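Local coordinates for regulator of chromosome condensation (Saccharomyces cerevisiae, PDB 3OF7), which promotes the exchange of GDP for GTP on the Ran-type GTPases Gsp1 and Gsp2, binds chromatin, and controls RNA metabolism and nuclear transport, at residues G183-K188 with W196-F201; E354-Y357 with K363-A366; P60-D65 with N87-G92; E266-A271 with H323-L328; N94-L99 with T174-E179. All blocks are in the same frame, centred on the assembly; numbering follows the deposited sequence.

Interaction 1: G183-K188 with W196-F201; sequences GFYQDK and WKVPTF
An aromatic cluster of Phe184, Tyr185 and Trp196 joins the loop that follows strand 180-183 to strand 195-197 and the residues after it, within the third RCC1 repeat of a seven-bladed beta-propeller. Phe184 and Tyr185 sit side by side at a classic beta bulge, both facing Ile189, and the indole of Trp196 is reached by both rings. Trp196 and Tyr185 form a T-shaped pair, with planes at 60° and centroids 4.8 Å apart: the far corner of the indole, CH2, stands over the middle of the tyrosine ring, 3.5 Å from Tyr185 CG. On the neighbouring atoms of the same indole, Phe184 CE2 comes to 3.3 Å from Trp196 CE3, and here the tryptophan atom lies at the edge of the phenylalanine ring. All three side chains leave the backbone with CG anti to the backbone N (Trp196 chi1 176°), which carries the indole out from its strand to the two rings.

Farther along, Tyr185 and Pro199 approach from opposite directions, and Tyr185 OH lies 3.5 Å from Pro199 CG. A water in the plane of the tyrosine ring ties the same hydroxyl, at 2.8 Å from Tyr185 OH, to the carbonyl of Pro199, to which it donates a bond. The polar end of an otherwise apolar ring is thereby linked to the chain it packs on.

Strand 169-177 pairs with strand 195-197, and its Ala171 is touched by Phe184, while Trp228 of strand 225-229, in the next repeat, meets Phe184 edge-to-face and also touches Tyr185 and Val198.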
# COMPACT_ATOMS: atom_id res chain seq x y z
N GLY A 183 -11.95 6.47 -16.36
CA GLY A 183 -12.96 7.36 -15.78
C GLY A 183 -13.05 7.16 -14.28
O GLY A 183 -12.26 6.40 -13.69
N PHE A 184 -14.01 7.83 -13.66
CA PHE A 184 -14.14 7.78 -12.21
C PHE A 184 -15.40 7.02 -11.79
O PHE A 184 -15.32 6.01 -11.10
CB PHE A 184 -14.10 9.19 -11.63
CG PHE A 184 -14.33 9.26 -10.13
CD1 PHE A 184 -13.32 8.89 -9.24
CD2 PHE A 184 -15.55 9.72 -9.63
CE1 PHE A 184 -13.54 8.97 -7.85
CE2 PHE A 184 -15.78 9.79 -8.25
CZ PHE A 184 -14.77 9.42 -7.36
N TYR A 185 -16.57 7.52 -12.21
CA TYR A 185 -17.82 6.87 -11.82
C TYR A 185 -18.76 6.67 -13.02
O TYR A 185 -19.19 7.64 -13.64
CB TYR A 185 -18.52 7.66 -10.72
CG TYR A 185 -19.59 6.88 -9.99
CD1 TYR A 185 -20.94 7.00 -10.35
CD2 TYR A 185 -19.27 6.02 -8.93
CE1 TYR A 185 -21.93 6.29 -9.69
CE2 TYR A 185 -20.26 5.31 -8.25
CZ TYR A 185 -21.59 5.46 -8.64
OH TYR A 185 -22.59 4.76 -7.99
N GLN A 186 -19.03 5.41 -13.34
CA GLN A 186 -19.85 5.03 -14.49
C GLN A 186 -19.49 5.88 -15.72
O GLN A 186 -18.31 6.07 -16.01
CB GLN A 186 -21.34 5.10 -14.11
CG GLN A 186 -21.69 4.15 -12.97
CD GLN A 186 -23.12 4.26 -12.48
OE1 GLN A 186 -23.75 5.31 -12.59
NE2 GLN A 186 -23.63 3.17 -11.92
N ASP A 187 -20.51 6.37 -16.43
CA ASP A 187 -20.28 7.27 -17.56
C ASP A 187 -20.66 8.69 -17.15
O ASP A 187 -20.93 9.56 -18.00
CB ASP A 187 -21.07 6.81 -18.79
CG ASP A 187 -20.38 7.17 -20.10
OD1 ASP A 187 -19.45 7.99 -20.09
N LYS A 188 -20.65 8.95 -15.84
CA LYS A 188 -21.12 10.23 -15.31
C LYS A 188 -19.99 11.20 -14.92
O LYS A 188 -20.12 12.41 -15.13
CB LYS A 188 -22.07 10.00 -14.13
CG LYS A 188 -23.19 9.00 -14.44
CD LYS A 188 -24.13 8.82 -13.25
N TRP A 196 -15.89 13.29 -3.00
CA TRP A 196 -17.25 13.04 -3.50
C TRP A 196 -17.79 11.80 -2.82
O TRP A 196 -17.11 10.77 -2.77
CB TRP A 196 -17.19 12.86 -5.02
CG TRP A 196 -18.48 12.51 -5.72
CD1 TRP A 196 -19.47 13.37 -6.11
CD2 TRP A 196 -18.89 11.21 -6.17
NE1 TRP A 196 -20.48 12.68 -6.76
CE2 TRP A 196 -20.14 11.36 -6.81
CE3 TRP A 196 -18.32 9.93 -6.09
CZ2 TRP A 196 -20.83 10.28 -7.37
CZ3 TRP A 196 -19.00 8.85 -6.65
CH2 TRP A 196 -20.25 9.04 -7.28
N LYS A 197 -19.02 11.89 -2.31
CA LYS A 197 -19.65 10.77 -1.62
C LYS A 197 -20.02 9.68 -2.62
O LYS A 197 -20.73 9.94 -3.60
CB LYS A 197 -20.90 11.23 -0.86
CG LYS A 197 -21.47 10.16 0.06
CD LYS A 197 -22.77 10.62 0.74
CE LYS A 197 -23.38 9.47 1.52
NZ LYS A 197 -24.78 9.78 1.98
N VAL A 198 -19.51 8.48 -2.38
CA VAL A 198 -19.80 7.34 -3.24
C VAL A 198 -21.18 6.82 -2.84
O VAL A 198 -21.40 6.54 -1.66
CB VAL A 198 -18.73 6.24 -3.12
CG1 VAL A 198 -19.04 5.05 -4.04
CG2 VAL A 198 -17.34 6.80 -3.44
N PRO A 199 -22.12 6.73 -3.80
CA PRO A 199 -23.45 6.19 -3.49
C PRO A 199 -23.37 4.82 -2.82
O PRO A 199 -22.60 3.96 -3.25
CB PRO A 199 -24.13 6.09 -4.86
CG PRO A 199 -23.51 7.20 -5.64
CD PRO A 199 -22.06 7.24 -5.18
N THR A 200 -24.15 4.65 -1.76
CA THR A 200 -24.16 3.42 -0.97
C THR A 200 -24.27 2.19 -1.86
O THR A 200 -25.08 2.14 -2.78
CB THR A 200 -25.33 3.46 0.05
OG1 THR A 200 -25.26 4.69 0.78
CG2 THR A 200 -25.26 2.30 1.02
N PHE A 201 -23.42 1.20 -1.60
CA PHE A 201 -23.39 0.00 -2.43
C PHE A 201 -23.46 -1.26 -1.59
O PHE A 201 -23.25 -2.36 -2.09
CB PHE A 201 -22.17 -0.00 -3.37
CG PHE A 201 -20.86 0.28 -2.67
CD1 PHE A 201 -20.11 -0.75 -2.12
CD2 PHE A 201 -20.37 1.59 -2.58
CE1 PHE A 201 -18.88 -0.49 -1.48
CE2 PHE A 201 -19.15 1.85 -1.95
CZ PHE A 201 -18.42 0.81 -1.39
O HOH W 1 -21.80 3.29 -5.75

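Interaction 2: E354-Y357 with K363-A366; sequences EYTY and KARA
Tyr357 lays the edge of its ring along the aliphatic start of Arg365, with Tyr357 CD2 3.8 Å from Arg365 CB. The two side chains run side by side and point the same way across a classic beta bulge, in which Arg365 and Ala366 both face Tyr357 in the small antiparallel ladder of strands 357-358 and 364-368. This ladder is an outlying hairpin of the sixth RCC1 repeat, separate from the four-stranded sheet of its blade.

The bulge is written in the backbone bonds. The carbonyl of Tyr357 receives Arg365 N at 2.8 Å from Tyr357 O, and also a weak, longer bond from Ala366 N. In return, Tyr357 N donates to Ala366 O over 2.7 Å, making Tyr357 and Ala366 a hydrogen-bonded pair. One carbonyl thus serves two successive amides, the pattern of a classic bulge.

Tyr357 CG is anti to the backbone N (chi1 164°), which brings the edge of the ring alongside Arg365. The arginine chain bends at chi2 and chi3, and its head leaves the tyrosine for a salt bridge from NE to Asp341; the ring and guanidinium planes are 50° apart. Side-chain contact with the ring is therefore made by CB and CG, and the charge is answered elsewhere.

Thr356 turns its two branches to different work: OG1 bonds to the carbonyl of Pro353, while CG2 packs at 3.7 Å from Ala364 CB and 3.5 Å from Ala366 O.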
# COMPACT_ATOMS: atom_id res chain seq x y z
N GLU A 354 13.82 -24.71 -5.18
CA GLU A 354 13.83 -25.50 -6.41
C GLU A 354 12.67 -25.17 -7.35
O GLU A 354 12.77 -25.41 -8.56
CB GLU A 354 13.86 -27.01 -6.09
CG GLU A 354 15.26 -27.56 -5.79
CD GLU A 354 15.32 -29.09 -5.82
OE1 GLU A 354 14.34 -29.73 -6.29
OE2 GLU A 354 16.35 -29.64 -5.37
N TYR A 355 11.59 -24.62 -6.82
CA TYR A 355 10.44 -24.21 -7.64
C TYR A 355 10.59 -22.80 -8.23
O TYR A 355 9.65 -22.27 -8.82
CB TYR A 355 9.12 -24.34 -6.86
CG TYR A 355 9.12 -23.65 -5.51
CD1 TYR A 355 9.47 -24.36 -4.36
CD2 TYR A 355 8.78 -22.30 -5.39
CE1 TYR A 355 9.48 -23.74 -3.11
CE2 TYR A 355 8.79 -21.67 -4.13
CZ TYR A 355 9.14 -22.40 -3.00
OH TYR A 355 9.16 -21.80 -1.76
N THR A 356 11.77 -22.19 -8.06
CA THR A 356 12.08 -20.91 -8.70
C THR A 356 11.90 -21.08 -10.20
O THR A 356 12.38 -22.05 -10.79
CB THR A 356 13.54 -20.47 -8.39
OG1 THR A 356 13.68 -20.22 -6.98
CG2 THR A 356 13.90 -19.20 -9.14
N TYR A 357 11.17 -20.15 -10.82
CA TYR A 357 10.97 -20.17 -12.26
C TYR A 357 12.17 -19.59 -12.99
O TYR A 357 12.60 -18.46 -12.70
CB TYR A 357 9.69 -19.42 -12.67
CG TYR A 357 9.63 -19.10 -14.16
CD1 TYR A 357 9.30 -20.07 -15.10
CD2 TYR A 357 9.94 -17.82 -14.62
CE1 TYR A 357 9.26 -19.78 -16.46
CE2 TYR A 357 9.91 -17.51 -15.98
CZ TYR A 357 9.57 -18.50 -16.89
OH TYR A 357 9.53 -18.18 -18.24
N LYS A 363 17.59 -18.03 -16.86
CA LYS A 363 17.61 -16.94 -15.88
C LYS A 363 16.42 -17.06 -14.93
O LYS A 363 15.27 -17.19 -15.38
CB LYS A 363 17.62 -15.56 -16.56
CG LYS A 363 17.80 -14.36 -15.62
CD LYS A 363 18.02 -13.03 -16.36
CE LYS A 363 16.73 -12.47 -16.96
NZ LYS A 363 16.83 -11.04 -17.42
N ALA A 364 16.69 -17.00 -13.63
CA ALA A 364 15.66 -17.08 -12.60
C ALA A 364 14.88 -15.77 -12.60
O ALA A 364 15.45 -14.71 -12.34
CB ALA A 364 16.31 -17.33 -11.24
N ARG A 365 13.58 -15.84 -12.89
CA ARG A 365 12.74 -14.64 -13.05
C ARG A 365 11.71 -14.47 -11.93
O ARG A 365 11.23 -13.36 -11.71
CB ARG A 365 11.97 -14.66 -14.38
CG ARG A 365 12.79 -14.87 -15.65
CD ARG A 365 13.51 -13.62 -16.17
NE ARG A 365 12.73 -12.37 -16.09
CZ ARG A 365 11.92 -11.87 -17.02
NH1 ARG A 365 11.71 -12.51 -18.16
NH2 ARG A 365 11.30 -10.72 -16.80
N ALA A 366 11.35 -15.57 -11.27
CA ALA A 366 10.24 -15.56 -10.31
C ALA A 366 10.26 -16.69 -9.27
O ALA A 366 10.78 -17.78 -9.53
CB ALA A 366 8.88 -15.55 -11.05

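Interaction 3: P60-D65 with N87-G92; sequences PFLPRD and NVWSWG
Leu62 carries its CG anti to the carbonyl carbon, beside the backbone N (chi1 -58°), and with chi2 at 166° its two methyls are spread between two tryptophans of strand 88-92. Trp91 takes the crowded position between its backbone N and carbonyl carbon (chi1 68°), and both indoles meet the same leucine. CD2 of Leu62 lies above one face of the Trp89 indole, offset toward its rim, with Leu62 CD2 to Trp89 CE3 at 3.6 Å. The other methyl, Leu62 CD1, approaches the outer end of Trp91 at 3.7 Å from its CH2. The carbonyl of Phe61 also touches Trp89, Phe61 O lying 3.7 Å from Trp89 CZ3.

The contact joins the loop after strand 56-58, in the first RCC1 repeat, to a strand of the second, and so binds consecutive parts of the propeller. Ile69 of strand 69-74 touches both Leu62 and Trp89, and Trp89 NE1 donates a hydrogen bond to Asp83, which probably helps to fix how the indole is turned. With Trp89 cut back to alanine, Leu62 CD2 is likely to lose the ring face it rests on, and Asp83 its indole N-H.

Between the two segments the attraction is apolar, methyl groups on indole carbons, consistent with dispersion and hydrophobic packing, while Trp89 NE1 bonds Asp83 and Trp91 NE1 only weakly the carbonyl of Glu41.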
# COMPACT_ATOMS: atom_id res chain seq x y z
N PRO A 60 9.50 18.57 6.78
CA PRO A 60 9.29 19.76 7.61
C PRO A 60 7.90 20.38 7.45
O PRO A 60 7.53 21.26 8.22
CB PRO A 60 10.37 20.73 7.12
CG PRO A 60 10.57 20.37 5.67
CD PRO A 60 10.27 18.88 5.55
N PHE A 61 7.13 19.93 6.46
CA PHE A 61 5.77 20.43 6.24
C PHE A 61 4.72 19.67 7.06
O PHE A 61 3.53 20.02 7.06
CB PHE A 61 5.44 20.41 4.74
CG PHE A 61 6.40 21.20 3.91
CD1 PHE A 61 6.41 22.60 3.97
CD2 PHE A 61 7.34 20.56 3.11
CE1 PHE A 61 7.32 23.34 3.22
CE2 PHE A 61 8.26 21.30 2.35
CZ PHE A 61 8.24 22.69 2.41
N LEU A 62 5.18 18.63 7.75
CA LEU A 62 4.32 17.80 8.59
C LEU A 62 4.87 17.70 10.01
O LEU A 62 5.05 16.60 10.53
CB LEU A 62 4.15 16.40 7.98
CG LEU A 62 3.57 16.37 6.56
CD1 LEU A 62 3.77 15.00 5.90
CD2 LEU A 62 2.10 16.76 6.58
N PRO A 63 5.15 18.85 10.65
CA PRO A 63 5.82 18.75 11.96
C PRO A 63 4.92 18.07 12.99
O PRO A 63 3.72 18.36 13.06
CB PRO A 63 6.10 20.21 12.33
CG PRO A 63 5.07 21.00 11.60
CD PRO A 63 4.76 20.24 10.34
N ARG A 64 5.51 17.16 13.75
CA ARG A 64 4.81 16.32 14.72
C ARG A 64 4.01 17.11 15.76
O ARG A 64 2.94 16.66 16.20
CB ARG A 64 5.84 15.44 15.44
CG ARG A 64 5.26 14.39 16.37
CD ARG A 64 6.37 13.70 17.17
NE ARG A 64 6.88 14.56 18.23
CZ ARG A 64 8.04 15.22 18.20
NH1 ARG A 64 8.87 15.12 17.16
NH2 ARG A 64 8.38 15.98 19.24
N ASP A 65 4.51 18.28 16.14
CA ASP A 65 3.91 19.09 17.20
C ASP A 65 2.77 19.99 16.71
O ASP A 65 2.05 20.58 17.51
CB ASP A 65 4.98 19.92 17.93
CG ASP A 65 5.45 21.13 17.13
OD2 ASP A 65 5.48 21.08 15.88
N ASN A 87 -8.34 15.89 9.70
CA ASN A 87 -8.13 16.57 8.42
C ASN A 87 -7.30 15.67 7.51
O ASN A 87 -6.40 14.97 7.98
CB ASN A 87 -7.40 17.90 8.58
CG ASN A 87 -8.24 18.96 9.27
OD1 ASN A 87 -9.29 19.38 8.76
ND2 ASN A 87 -7.77 19.42 10.41
N VAL A 88 -7.61 15.71 6.22
CA VAL A 88 -6.87 14.96 5.21
C VAL A 88 -5.87 15.86 4.49
O VAL A 88 -6.24 16.90 3.91
CB VAL A 88 -7.82 14.27 4.19
CG1 VAL A 88 -7.02 13.45 3.17
CG2 VAL A 88 -8.83 13.38 4.92
N TRP A 89 -4.60 15.47 4.56
CA TRP A 89 -3.52 16.16 3.87
C TRP A 89 -3.18 15.35 2.61
O TRP A 89 -3.33 14.13 2.60
CB TRP A 89 -2.27 16.20 4.74
CG TRP A 89 -2.39 16.96 6.04
CD1 TRP A 89 -3.21 16.68 7.10
CD2 TRP A 89 -1.63 18.11 6.41
NE1 TRP A 89 -3.01 17.60 8.11
CE2 TRP A 89 -2.04 18.49 7.71
CE3 TRP A 89 -0.64 18.88 5.77
CZ2 TRP A 89 -1.50 19.60 8.38
CZ3 TRP A 89 -0.10 19.97 6.44
CH2 TRP A 89 -0.54 20.32 7.73
N SER A 90 -2.68 16.04 1.59
CA SER A 90 -2.30 15.37 0.34
C SER A 90 -1.11 16.07 -0.31
O SER A 90 -0.90 17.28 -0.14
CB SER A 90 -3.48 15.35 -0.64
OG SER A 90 -3.80 16.67 -1.06
N TRP A 91 -0.33 15.29 -1.05
CA TRP A 91 0.73 15.83 -1.90
C TRP A 91 1.06 14.80 -2.97
O TRP A 91 0.78 13.61 -2.81
CB TRP A 91 1.97 16.20 -1.09
CG TRP A 91 2.72 15.04 -0.48
CD1 TRP A 91 3.75 14.36 -1.05
CD2 TRP A 91 2.51 14.46 0.81
NE1 TRP A 91 4.19 13.38 -0.20
CE2 TRP A 91 3.45 13.41 0.95
CE3 TRP A 91 1.62 14.70 1.86
CZ2 TRP A 91 3.53 12.62 2.10
CZ3 TRP A 91 1.69 13.91 3.00
CH2 TRP A 91 2.64 12.88 3.11
N GLY A 92 1.66 15.28 -4.05
CA GLY A 92 1.98 14.44 -5.20
C GLY A 92 1.36 14.97 -6.46
O GLY A 92 1.06 16.17 -6.57

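Interaction 4: E266-A271 with H323-L328; sequences ENHCFA and HHSLIL
Van der Waals contact predominates where His268 and Phe270 of strand 268-273 turn toward Ser325 of strand 324-329. The short strand segments run in nearly the same direction, 18° apart, and their axes approach to 9.5 Å at closest, too far for backbone pairing, so the contact between two neighbouring blades of the propeller is made by side chains. Ser325 meets the edge of the Phe270 ring, with Phe270 CZ 3.4 Å from Ser325 OG and 3.7 Å from Ser325 CB. At the His268 imidazole, His324 O lies in the ring plane, 3.7 Å from His268 NE2.

Polar bonding is directed outside the pair. Ser325 OG is hydrogen-bonded to the carbonyl of Gln288, and His268 NE2 makes a weak hydrogen bond with the carbonyl of Gly321. His268 CG sits between its backbone N and carbonyl carbon (chi1 62°), a rotation that directs the ring at the opposing strand. A leucine at His268 is likely to leave the Gly321 carbonyl without its weak imidazole partner.

Buried polar groups thus border an aromatic edge here, the hydroxyl bonded to one carbonyl beyond the two segments and the imidazole only weakly to another.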
# COMPACT_ATOMS: atom_id res chain seq x y z
N GLU A 266 -0.83 -4.09 -7.32
CA GLU A 266 -1.24 -3.17 -8.37
C GLU A 266 -2.43 -3.71 -9.18
O GLU A 266 -3.45 -3.03 -9.33
CB GLU A 266 -0.06 -2.80 -9.27
CG GLU A 266 0.96 -1.94 -8.53
CD GLU A 266 1.95 -1.23 -9.43
OE1 GLU A 266 1.84 -1.31 -10.67
OE2 GLU A 266 2.85 -0.56 -8.87
N ASN A 267 -2.28 -4.94 -9.67
CA ASN A 267 -3.29 -5.57 -10.52
C ASN A 267 -3.67 -6.97 -10.04
O ASN A 267 -4.26 -7.76 -10.79
CB ASN A 267 -2.78 -5.62 -11.97
CG ASN A 267 -2.53 -4.24 -12.54
OD1 ASN A 267 -3.39 -3.36 -12.47
ND2 ASN A 267 -1.35 -4.05 -13.13
N HIS A 268 -3.32 -7.29 -8.80
CA HIS A 268 -3.72 -8.55 -8.18
C HIS A 268 -4.14 -8.28 -6.74
O HIS A 268 -3.79 -7.24 -6.17
CB HIS A 268 -2.61 -9.60 -8.25
CG HIS A 268 -1.36 -9.23 -7.52
ND1 HIS A 268 -0.90 -9.92 -6.41
CD2 HIS A 268 -0.46 -8.24 -7.74
CE1 HIS A 268 0.22 -9.38 -5.99
NE2 HIS A 268 0.51 -8.36 -6.77
N CYS A 269 -4.88 -9.22 -6.16
CA CYS A 269 -5.59 -8.95 -4.92
C CYS A 269 -5.58 -10.15 -3.98
O CYS A 269 -5.38 -11.28 -4.42
CB CYS A 269 -7.04 -8.57 -5.23
SG CYS A 269 -7.24 -7.28 -6.46
N PHE A 270 -5.82 -9.88 -2.71
CA PHE A 270 -5.86 -10.91 -1.68
C PHE A 270 -7.08 -10.74 -0.79
O PHE A 270 -7.50 -9.62 -0.49
CB PHE A 270 -4.60 -10.85 -0.81
CG PHE A 270 -3.37 -11.24 -1.54
CD1 PHE A 270 -2.98 -12.57 -1.59
CD2 PHE A 270 -2.60 -10.28 -2.19
CE1 PHE A 270 -1.84 -12.94 -2.28
CE2 PHE A 270 -1.46 -10.64 -2.88
CZ PHE A 270 -1.08 -11.97 -2.92
N ALA A 271 -7.63 -11.88 -0.36
CA ALA A 271 -8.69 -11.89 0.64
C ALA A 271 -8.44 -13.03 1.61
O ALA A 271 -8.09 -14.14 1.22
CB ALA A 271 -10.05 -12.01 -0.02
N HIS A 323 4.53 -6.76 -9.19
CA HIS A 323 4.78 -8.16 -9.56
C HIS A 323 5.29 -9.02 -8.41
O HIS A 323 5.88 -10.08 -8.65
CB HIS A 323 5.80 -8.23 -10.71
CG HIS A 323 5.36 -7.53 -11.96
ND1 HIS A 323 6.21 -6.75 -12.71
CD2 HIS A 323 4.17 -7.53 -12.61
CE1 HIS A 323 5.56 -6.29 -13.76
NE2 HIS A 323 4.32 -6.75 -13.72
N HIS A 324 5.06 -8.57 -7.18
CA HIS A 324 5.45 -9.36 -6.00
C HIS A 324 4.47 -9.17 -4.87
O HIS A 324 3.71 -8.20 -4.84
CB HIS A 324 6.87 -9.01 -5.54
CG HIS A 324 6.99 -7.68 -4.88
ND1 HIS A 324 7.34 -7.53 -3.55
CD2 HIS A 324 6.82 -6.42 -5.36
CE1 HIS A 324 7.38 -6.24 -3.25
NE2 HIS A 324 7.07 -5.55 -4.33
N SER A 325 4.49 -10.11 -3.93
CA SER A 325 3.61 -10.07 -2.78
C SER A 325 4.36 -10.43 -1.52
O SER A 325 5.28 -11.23 -1.56
CB SER A 325 2.46 -11.04 -2.98
OG SER A 325 1.77 -10.73 -4.17
N LEU A 326 3.92 -9.86 -0.40
CA LEU A 326 4.56 -10.10 0.89
C LEU A 326 3.52 -10.44 1.94
O LEU A 326 2.61 -9.66 2.20
CB LEU A 326 5.37 -8.87 1.34
CG LEU A 326 6.40 -8.33 0.35
CD1 LEU A 326 6.97 -7.03 0.88
CD2 LEU A 326 7.52 -9.34 0.07
N ILE A 327 3.65 -11.62 2.53
CA ILE A 327 2.67 -12.11 3.49
C ILE A 327 3.30 -12.20 4.86
O ILE A 327 4.23 -12.97 5.08
CB ILE A 327 2.10 -13.48 3.05
CG1 ILE A 327 1.39 -13.35 1.69
CG2 ILE A 327 1.11 -14.01 4.12
CD1 ILE A 327 1.30 -14.66 0.91
N LEU A 328 2.77 -11.41 5.80
CA LEU A 328 3.33 -11.37 7.14
C LEU A 328 2.49 -12.17 8.14
O LEU A 328 1.28 -11.96 8.24
CB LEU A 328 3.47 -9.93 7.61
CG LEU A 328 4.08 -9.68 8.99
CD1 LEU A 328 5.52 -10.18 9.03
CD2 LEU A 328 4.02 -8.19 9.31

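Interaction 5: N94-L99 with T174-E179; sequences NDVGAL and TFRCNE
Adjacent blades of the RCC1 propeller meet here, where the loop after strand 88-92 in the second repeat packs on strand 169-177 of the third. Val96 supplies the loop's side of the contact, and its side chain crosses Thr174 at a slant. Val96 CB lies 3.6 Å from Thr174 CG2, and Val96 CG2 is 3.7 Å from the same methyl. Thr174 divides its roles: CG2 is held between the backbone N and the carbonyl carbon and meets the valine, while OG1, anti to the backbone N (chi1 -163°), bonds to the carbonyl of Lys190. Ile181 of strand 180-183 touches Val96, Thr174 and Arg176 alike and adds to the apolar surroundings.

The loop is shaped from within. Asn94 OD1 accepts the amide of Leu99 at 3.1 Å from Leu99 N, the donor standing well above the carbonyl plane, and Gly97 N bonds to Asn94 O. Gly97 has a positive phi, a conformation that favours glycine where the chain turns after Val96.

Arg176, extended from CG to NE, brings its guanidinium beside the other valine methyl, with Arg176 NH2 3.6 Å from Val96 CG1.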
# COMPACT_ATOMS: atom_id res chain seq x y z
N ASN A 94 -1.22 16.00 -9.14
CA ASN A 94 -2.61 16.40 -9.21
C ASN A 94 -3.17 16.48 -10.64
O ASN A 94 -4.24 17.07 -10.86
CB ASN A 94 -2.83 17.74 -8.51
CG ASN A 94 -4.23 17.88 -7.93
OD1 ASN A 94 -4.95 16.89 -7.79
ND2 ASN A 94 -4.61 19.10 -7.59
N ASP A 95 -2.47 15.87 -11.60
CA ASP A 95 -2.86 15.97 -13.01
C ASP A 95 -4.29 15.49 -13.26
O ASP A 95 -4.98 16.02 -14.14
CB ASP A 95 -1.86 15.25 -13.91
CG ASP A 95 -0.57 16.03 -14.06
OD1 ASP A 95 -0.59 17.24 -13.77
OD2 ASP A 95 0.45 15.43 -14.46
N VAL A 96 -4.74 14.49 -12.50
CA VAL A 96 -6.11 13.98 -12.64
C VAL A 96 -6.92 14.03 -11.33
O VAL A 96 -7.77 13.17 -11.07
CB VAL A 96 -6.15 12.57 -13.30
CG1 VAL A 96 -5.81 12.67 -14.79
CG2 VAL A 96 -5.20 11.58 -12.57
N GLY A 97 -6.66 15.06 -10.53
CA GLY A 97 -7.46 15.37 -9.35
C GLY A 97 -7.18 14.60 -8.06
O GLY A 97 -7.87 14.81 -7.06
N ALA A 98 -6.16 13.75 -8.05
CA ALA A 98 -5.93 12.84 -6.90
C ALA A 98 -5.71 13.54 -5.55
O ALA A 98 -5.99 12.96 -4.50
CB ALA A 98 -4.79 11.85 -7.19
N LEU A 99 -5.20 14.77 -5.57
CA LEU A 99 -4.93 15.48 -4.31
C LEU A 99 -6.19 16.02 -3.65
O LEU A 99 -6.18 16.35 -2.46
CB LEU A 99 -3.90 16.60 -4.50
CG LEU A 99 -2.54 16.26 -5.13
CD1 LEU A 99 -1.61 17.45 -5.00
CD2 LEU A 99 -1.93 15.01 -4.49
N THR A 174 -9.33 9.64 -10.43
CA THR A 174 -9.83 8.86 -11.57
C THR A 174 -9.17 7.49 -11.61
O THR A 174 -8.23 7.23 -10.85
CB THR A 174 -9.62 9.60 -12.93
OG1 THR A 174 -10.45 9.00 -13.93
CG2 THR A 174 -8.15 9.52 -13.39
N PHE A 175 -9.66 6.61 -12.48
CA PHE A 175 -8.95 5.38 -12.80
C PHE A 175 -8.43 5.43 -14.22
O PHE A 175 -9.18 5.75 -15.17
CB PHE A 175 -9.85 4.14 -12.64
CG PHE A 175 -10.50 4.03 -11.30
CD1 PHE A 175 -11.85 4.37 -11.14
CD2 PHE A 175 -9.78 3.61 -10.19
CE1 PHE A 175 -12.47 4.28 -9.88
CE2 PHE A 175 -10.40 3.51 -8.93
CZ PHE A 175 -11.75 3.85 -8.78
N ARG A 176 -7.15 5.13 -14.37
CA ARG A 176 -6.57 4.91 -15.68
C ARG A 176 -6.65 3.44 -16.08
O ARG A 176 -7.04 2.58 -15.29
CB ARG A 176 -5.12 5.40 -15.73
CG ARG A 176 -4.97 6.91 -15.76
CD ARG A 176 -3.50 7.29 -15.86
NE ARG A 176 -3.30 8.73 -15.71
CZ ARG A 176 -3.35 9.61 -16.71
NH1 ARG A 176 -3.59 9.21 -17.95
NH2 ARG A 176 -3.17 10.90 -16.45
N CYS A 177 -6.30 3.17 -17.33
CA CYS A 177 -6.19 1.83 -17.86
C CYS A 177 -4.95 1.82 -18.77
O CYS A 177 -4.24 2.83 -18.87
CB CYS A 177 -7.45 1.48 -18.64
SG CYS A 177 -7.80 2.64 -19.96
N ASN A 178 -4.71 0.70 -19.44
CA ASN A 178 -3.50 0.53 -20.25
C ASN A 178 -3.22 1.68 -21.23
O ASN A 178 -2.05 2.00 -21.50
CB ASN A 178 -3.55 -0.81 -21.02
CG ASN A 178 -3.57 -2.02 -20.10
OD1 ASN A 178 -3.29 -1.92 -18.90
ND2 ASN A 178 -3.90 -3.18 -20.66
N GLU A 179 -4.28 2.30 -21.74
CA GLU A 179 -4.17 3.24 -22.87
C GLU A 179 -4.53 4.70 -22.56
O GLU A 179 -4.28 5.59 -23.39
CB GLU A 179 -4.96 2.73 -24.09
CG GLU A 179 -6.35 2.18 -23.80
CD GLU A 179 -6.34 0.70 -23.43
OE1 GLU A 179 -5.87 -0.13 -24.24
OE2 GLU A 179 -6.81 0.36 -22.32

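Interactions 4 and 5 are buried, interactions 1 and 3 partly so, and interaction 2 is a surface contact. Interactions 1 and 5 share one sheet, through neighbouring strands 195-197 and 169-177, and meet where Gly183 O approaches Phe175 N at 2.9 Å. Interactions 3 and 5 also touch, Ser90 OG lying 2.8 Å from Leu99 O. Interactions 3, 4 and 5 each join successive repeats through side-chain packing, whereas interactions 1 and 2 each lie within a single repeat. Only interaction 2 rests on hydrogen bonds directly between its segments; interaction 1 adds a water bridge to its aromatic rings.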